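Glycoside Hydrolase (Bacteroides plebeius, PDB 5T3B) probably hydrolyses glycosidic bonds in galactan-type polysaccharides, as a family 50 glycoside hydrolase of a human gut bacterium. Local coordinates at residues N84-Y89 against D115-P120; G99-E104 against S111-P116. All blocks are in the same frame, centred on the assembly; numbering follows the deposited sequence.

Contact 1: N84-Y89 against D115-P120; sequences NKYGSY and DPEGYP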
loop_
_atom_site.group_PDB
_atom_site.type_symbol
_atom_site.label_atom_id
_atom_site.label_comp_id
_atom_site.label_asym_id
_atom_site.label_seq_id
_atom_site.Cartn_x
_atom_site.Cartn_y
_atom_site.Cartn_z
ATOM N N ASN A 84 17.056 14.546 -0.202
ATOM C CA ASN A 84 17.892 14.166 -1.296
ATOM C C ASN A 84 17.120 13.720 -2.542
ATOM O O ASN A 84 15.887 13.882 -2.611
ATOM C CB ASN A 84 18.932 13.141 -0.888
ATOM C CG ASN A 84 18.329 11.772 -0.591
ATOM O OD1 ASN A 84 17.167 11.504 -0.916
ATOM N ND2 ASN A 84 19.150 10.866 -0.060
ATOM N N LYS A 85 17.816 13.206 -3.558
ATOM C CA LYS A 85 17.169 12.898 -4.824
ATOM C C LYS A 85 16.052 11.816 -4.735
ATOM O O LYS A 85 15.226 11.723 -5.621
ATOM C CB LYS A 85 18.206 12.505 -5.843
ATOM C CG LYS A 85 18.832 11.174 -5.601
ATOM C CD LYS A 85 19.881 10.942 -6.660
ATOM C CE LYS A 85 20.496 9.634 -6.452
ATOM N NZ LYS A 85 21.585 9.354 -7.446
ATOM N N TYR A 86 16.136 11.023 -3.654
ATOM C CA TYR A 86 15.147 9.988 -3.399
ATOM C C TYR A 86 13.931 10.495 -2.608
ATOM O O TYR A 86 12.958 9.773 -2.451
ATOM C CB TYR A 86 15.766 8.800 -2.649
ATOM C CG TYR A 86 16.910 8.113 -3.398
ATOM C CD1 TYR A 86 16.659 7.290 -4.436
ATOM C CD2 TYR A 86 18.231 8.322 -3.017
ATOM C CE1 TYR A 86 17.723 6.622 -5.065
ATOM C CE2 TYR A 86 19.280 7.705 -3.674
ATOM C CZ TYR A 86 19.028 6.885 -4.672
ATOM O OH TYR A 86 20.070 6.225 -5.363
ATOM N N GLY A 87 14.003 11.725 -2.084
ATOM C CA GLY A 87 13.024 12.205 -1.165
ATOM C C GLY A 87 13.260 11.863 0.292
ATOM O O GLY A 87 12.368 12.044 1.133
ATOM N N SER A 88 14.478 11.411 0.583
ATOM C CA SER A 88 14.854 11.051 1.944
ATOM C C SER A 88 15.339 12.264 2.694
ATOM O O SER A 88 15.967 13.147 2.070
ATOM C CB SER A 88 16.004 10.054 1.895
ATOM O OG SER A 88 15.686 8.962 1.026
ATOM N N TYR A 89 15.068 12.332 3.984
ATOM C CA TYR A 89 15.530 13.460 4.757
ATOM C C TYR A 89 17.056 13.481 4.779
ATOM O O TYR A 89 17.654 12.494 5.099
ATOM C CB TYR A 89 14.952 13.434 6.145
ATOM C CG TYR A 89 15.132 14.735 6.901
ATOM C CD1 TYR A 89 14.530 15.873 6.441
ATOM C CD2 TYR A 89 15.972 14.838 8.008
ATOM C CE1 TYR A 89 14.649 17.077 7.083
ATOM C CE2 TYR A 89 16.117 16.070 8.641
ATOM C CZ TYR A 89 15.478 17.185 8.160
ATOM O OH TYR A 89 15.583 18.402 8.781
ATOM N N ASP A 115 17.305 4.531 2.021
ATOM C CA ASP A 115 17.672 4.606 0.633
ATOM C C ASP A 115 19.060 4.055 0.353
ATOM O O ASP A 115 19.772 3.664 1.294
ATOM C CB ASP A 115 17.421 6.033 0.105
ATOM C CG ASP A 115 18.471 7.040 0.489
ATOM O OD1 ASP A 115 19.598 6.720 0.878
ATOM O OD2 ASP A 115 18.113 8.263 0.352
ATOM N N PRO A 116 19.441 3.959 -0.904
ATOM C CA PRO A 116 20.765 3.370 -1.210
ATOM C C PRO A 116 21.972 4.023 -0.506
ATOM O O PRO A 116 22.980 3.357 -0.364
ATOM C CB PRO A 116 20.866 3.555 -2.699
ATOM C CG PRO A 116 19.418 3.358 -3.187
ATOM C CD PRO A 116 18.644 4.116 -2.133
ATOM N N GLU A 117 21.828 5.289 -0.144
ATOM C CA GLU A 117 22.893 6.053 0.542
ATOM C C GLU A 117 22.737 6.068 2.058
ATOM O O GLU A 117 23.520 6.685 2.733
ATOM C CB GLU A 117 22.922 7.462 -0.016
ATOM C CG GLU A 117 23.296 7.496 -1.467
ATOM C CD GLU A 117 23.270 8.894 -2.079
ATOM O OE1 GLU A 117 23.811 9.854 -1.427
ATOM O OE2 GLU A 117 22.808 9.021 -3.241
ATOM N N GLY A 118 21.740 5.355 2.574
ATOM C CA GLY A 118 21.551 5.277 3.982
ATOM C C GLY A 118 20.598 6.284 4.617
ATOM O O GLY A 118 20.366 6.256 5.833
ATOM N N TYR A 119 19.979 7.155 3.797
ATOM C CA TYR A 119 19.109 8.150 4.346
ATOM C C TYR A 119 17.676 7.618 4.490
ATOM O O TYR A 119 17.240 6.799 3.671
ATOM C CB TYR A 119 19.125 9.412 3.505
ATOM C CG TYR A 119 20.438 10.109 3.516
ATOM C CD1 TYR A 119 20.700 11.129 4.429
ATOM C CD2 TYR A 119 21.430 9.748 2.623
ATOM C CE1 TYR A 119 21.945 11.738 4.455
ATOM C CE2 TYR A 119 22.661 10.338 2.667
ATOM C CZ TYR A 119 22.915 11.314 3.562
ATOM O OH TYR A 119 24.157 11.928 3.561
ATOM N N PRO A 120 16.996 8.072 5.532
ATOM C CA PRO A 120 15.631 7.565 5.779
ATOM C C PRO A 120 14.642 8.143 4.726
ATOM O O PRO A 120 14.513 9.367 4.621
ATOM C CB PRO A 120 15.293 8.081 7.186
ATOM C CG PRO A 120 16.143 9.292 7.331
ATOM C CD PRO A 120 17.402 9.024 6.578
HETATM O O HOH W 1 22.012 11.982 -0.291
HETATM O O HOH W 2 22.554 7.300 -5.200
#
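Asp-115 OD2 is gripped from across the contact by two donors of the 84-89 loop. Asn-84 ND2 meets the syn lone pair of OD2 at 2.8 Å along an almost straight N-H (175°), with the amide and carboxylate planes nearly coplanar. Ser-88 OG donates at 2.6 Å from the anti side, somewhat out of the carboxylate plane. Together they should fix the rotation of the carboxylate and may stabilise its charge. Asn-84 OD1 and Asp-115 OD1 turn back to their own loops: the first takes the backbone N-H of Tyr-86 and Ser-88 from opposite faces of its amide, the second those of Glu-117 and Tyr-119 likewise. Both side chains can do this because CG sits between backbone N and carbonyl carbon (chi1 70° and 78°). Beside them Pro-116 CD lies over one face of the Tyr-86 ring, 3.9 Å from its centroid, a CH-pi contact; Lys-85 CG covers the opposite face, and Glu-117 OE2 comes to the ring edge. One water links Asn-84 ND2 to Glu-117 OE1. A second lies 2.7 Å from Tyr-86 OH, donates to Glu-117 OE2 and is weakly bonded to Lys-85 NZ. Farther along, Tyr-89 N donates to Pro-120 O at 3.1 Å, while Ser-88 CB rests 3.6 Å from Tyr-119 CB. The Tyr-119 ring also has a cation-pi partner in Lys-94. Each segment holds a type I turn with an Asx turn at its start and a glycine in its last position; in 115-120 this is the type I + G1 bulge turn of a beta hairpin.

Contact 2: G99-E104 against S111-P116; sequences GRFRVE and SWIVDP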
loop_
_atom_site.group_PDB
_atom_site.type_symbol
_atom_site.label_atom_id
_atom_site.label_comp_id
_atom_site.label_asym_id
_atom_site.label_seq_id
_atom_site.Cartn_x
_atom_site.Cartn_y
_atom_site.Cartn_z
ATOM N N GLY A 99 23.783 0.627 -0.856
ATOM C CA GLY A 99 23.580 0.816 -2.274
ATOM C C GLY A 99 22.205 0.388 -2.781
ATOM O O GLY A 99 21.925 0.429 -3.981
ATOM N N ARG A 100 21.346 -0.065 -1.843
ATOM C CA ARG A 100 20.023 -0.546 -2.188
ATOM C C ARG A 100 19.047 -0.087 -1.112
ATOM O O ARG A 100 19.408 0.043 0.067
ATOM C CB ARG A 100 20.025 -2.089 -2.219
ATOM C CG ARG A 100 20.924 -2.659 -3.281
ATOM C CD ARG A 100 20.519 -2.387 -4.708
ATOM N NE ARG A 100 19.210 -2.927 -5.038
ATOM C CZ ARG A 100 18.986 -4.204 -5.306
ATOM N NH1 ARG A 100 19.987 -5.062 -5.427
ATOM N NH2 ARG A 100 17.764 -4.622 -5.454
ATOM N N PHE A 101 17.796 0.092 -1.511
ATOM C CA PHE A 101 16.723 0.276 -0.536
ATOM C C PHE A 101 16.717 -0.896 0.433
ATOM O O PHE A 101 16.790 -2.045 0.021
ATOM C CB PHE A 101 15.358 0.453 -1.236
ATOM C CG PHE A 101 15.135 1.834 -1.775
ATOM C CD1 PHE A 101 14.805 2.874 -0.926
ATOM C CD2 PHE A 101 15.285 2.091 -3.106
ATOM C CE1 PHE A 101 14.604 4.174 -1.409
ATOM C CE2 PHE A 101 15.080 3.383 -3.597
ATOM C CZ PHE A 101 14.749 4.418 -2.751
ATOM N N ARG A 102 16.499 -0.582 1.683
ATOM C CA ARG A 102 16.447 -1.632 2.725
ATOM C C ARG A 102 15.610 -1.130 3.900
ATOM O O ARG A 102 15.154 0.003 3.872
ATOM C CB ARG A 102 17.871 -2.012 3.156
ATOM C CG ARG A 102 18.577 -0.927 3.901
ATOM C CD ARG A 102 20.054 -1.262 4.137
ATOM N NE ARG A 102 20.706 -0.348 5.007
ATOM C CZ ARG A 102 20.551 -0.321 6.305
ATOM N NH1 ARG A 102 19.814 -1.251 6.940
ATOM N NH2 ARG A 102 21.106 0.637 7.003
ATOM N N VAL A 103 15.412 -1.973 4.917
ATOM C CA VAL A 103 14.597 -1.651 6.052
ATOM C C VAL A 103 15.462 -1.544 7.285
ATOM O O VAL A 103 16.250 -2.461 7.562
ATOM C CB VAL A 103 13.470 -2.669 6.244
ATOM C CG1 VAL A 103 12.588 -2.311 7.394
ATOM C CG2 VAL A 103 12.678 -2.839 4.964
ATOM N N GLU A 104 15.254 -0.488 8.077
ATOM C CA GLU A 104 15.926 -0.267 9.349
ATOM C C GLU A 104 14.918 -0.006 10.511
ATOM O O GLU A 104 13.768 0.217 10.312
ATOM C CB GLU A 104 16.745 0.988 9.213
ATOM C CG GLU A 104 18.168 0.664 8.841
ATOM C CD GLU A 104 18.965 0.152 10.011
ATOM O OE1 GLU A 104 20.099 -0.155 9.773
ATOM O OE2 GLU A 104 18.453 0.030 11.137
ATOM N N SER A 111 10.406 2.156 12.587
ATOM C CA SER A 111 10.953 1.586 11.385
ATOM C C SER A 111 11.088 2.650 10.267
ATOM O O SER A 111 10.278 3.538 10.152
ATOM C CB SER A 111 10.059 0.437 10.869
ATOM O OG SER A 111 10.011 -0.661 11.719
ATOM N N TRP A 112 12.086 2.440 9.410
ATOM C CA TRP A 112 12.291 3.260 8.235
ATOM C C TRP A 112 12.683 2.439 7.064
ATOM O O TRP A 112 13.498 1.508 7.181
ATOM C CB TRP A 112 13.454 4.229 8.463
ATOM C CG TRP A 112 13.261 5.288 9.475
ATOM C CD1 TRP A 112 13.724 5.215 10.751
ATOM C CD2 TRP A 112 12.535 6.520 9.381
ATOM N NE1 TRP A 112 13.354 6.294 11.419
ATOM C CE2 TRP A 112 12.655 7.142 10.612
ATOM C CE3 TRP A 112 11.850 7.163 8.377
ATOM C CZ2 TRP A 112 12.107 8.388 10.886
ATOM C CZ3 TRP A 112 11.318 8.428 8.656
ATOM C CH2 TRP A 112 11.446 8.994 9.905
ATOM N N ILE A 113 12.151 2.774 5.892
ATOM C CA ILE A 113 12.883 2.441 4.672
ATOM C C ILE A 113 14.110 3.365 4.595
ATOM O O ILE A 113 13.996 4.548 4.856
ATOM C CB ILE A 113 11.999 2.626 3.432
ATOM C CG1 ILE A 113 10.843 1.666 3.493
ATOM C CG2 ILE A 113 12.819 2.546 2.131
ATOM C CD1 ILE A 113 11.206 0.302 3.385
ATOM N N VAL A 114 15.253 2.763 4.218
ATOM C CA VAL A 114 16.518 3.509 4.060
ATOM C C VAL A 114 16.878 3.393 2.586
ATOM O O VAL A 114 16.787 2.313 1.982
ATOM C CB VAL A 114 17.591 2.879 4.998
ATOM C CG1 VAL A 114 19.008 3.255 4.676
ATOM C CG2 VAL A 114 17.132 3.246 6.446
ATOM N N ASP A 115 17.305 4.531 2.021
ATOM C CA ASP A 115 17.672 4.606 0.633
ATOM C C ASP A 115 19.060 4.055 0.353
ATOM O O ASP A 115 19.772 3.664 1.294
ATOM C CB ASP A 115 17.421 6.033 0.105
ATOM C CG ASP A 115 18.471 7.040 0.489
ATOM O OD1 ASP A 115 19.598 6.720 0.878
ATOM O OD2 ASP A 115 18.113 8.263 0.352
ATOM N N PRO A 116 19.441 3.959 -0.904
ATOM C CA PRO A 116 20.765 3.370 -1.210
ATOM C C PRO A 116 21.972 4.023 -0.506
ATOM O O PRO A 116 22.980 3.357 -0.364
ATOM C CB PRO A 116 20.866 3.555 -2.699
ATOM C CG PRO A 116 19.418 3.358 -3.187
ATOM C CD PRO A 116 18.644 4.116 -2.133
HETATM O O HOH W 3 21.147 1.258 1.973
HETATM O O HOH W 4 11.907 -2.081 10.897
#
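A two-stranded antiparallel hairpin, strands 102-105 and 111-114, is the frame of this contact; the short strand axes lie 4.6 Å apart and run at 150°. Arg-102 with Val-114 and Glu-104 with Trp-112 are the hydrogen-bonded pairs, each closed by two backbone bonds, with Val-103 and Ile-113 as the non-hydrogen-bonded pair between them. On the face carrying Arg-102, Glu-104 and Val-114, the valine divides its methyls: CG2 meets Glu-104 CB at 3.6 Å, and CG1 lies 4.0 Å from Arg-102 NE. The extended arginine runs alongside Val-114, which lies over one face of its guanidinium. NH1 and NH2 both close on Glu-104 OE1, end-on and in the guanidinium plane, with NH1 at 3.1 Å in a salt bridge; the glutamate is bent at chi2 (-76°) to receive them. Arg-102 NH2 also donates to Lys-96 O, outside the hairpin. On the other face Val-103 CG2 touches Ile-113 CD1 at 3.8 Å, and Ile-113 CG2 reaches Phe-101 CD1. Beyond the strands, Pro-116 CD sits over the centre of the Phe-101 ring, 3.8 Å from the centroid, another CH-pi contact. Gly-99 N donates to Pro-116 O at 2.9 Å, and a water donates to both Arg-100 O and Asp-115 O, bridging the two chains beyond the last strand pair. The Ile-113 side chain touches Val-123 of the adjoining strand 120-126 and Val-433 of strand 432-437. Backbone bonds from Ile-113 to Tyr-121 carry the pairing on into strand 120-126, making 102-126 an antiparallel beta meander.

The centres of contacts 1 and 2 lie about 8 Å apart on the same side of the chain's centre, and both end on one piece of chain, sharing Asp-115 and Pro-116. In sequence the order is 84-89, 99-104, 111-116 and 115-120: the turn after helix 76-82 comes first, then the hairpin, then the turn leading into strand 120-126. Pro-116 CD fits into the corner formed by the rings of Tyr-86 and Phe-101, which themselves touch (Tyr-86 CD1 to Phe-101 CZ, 3.8 Å), and Trp-112 packs on Pro-120. Strand 120-126 pairs in parallel with 163-165 and 432-437, consistent with the hairpin joining the (beta/alpha)8 barrel expected for family 50.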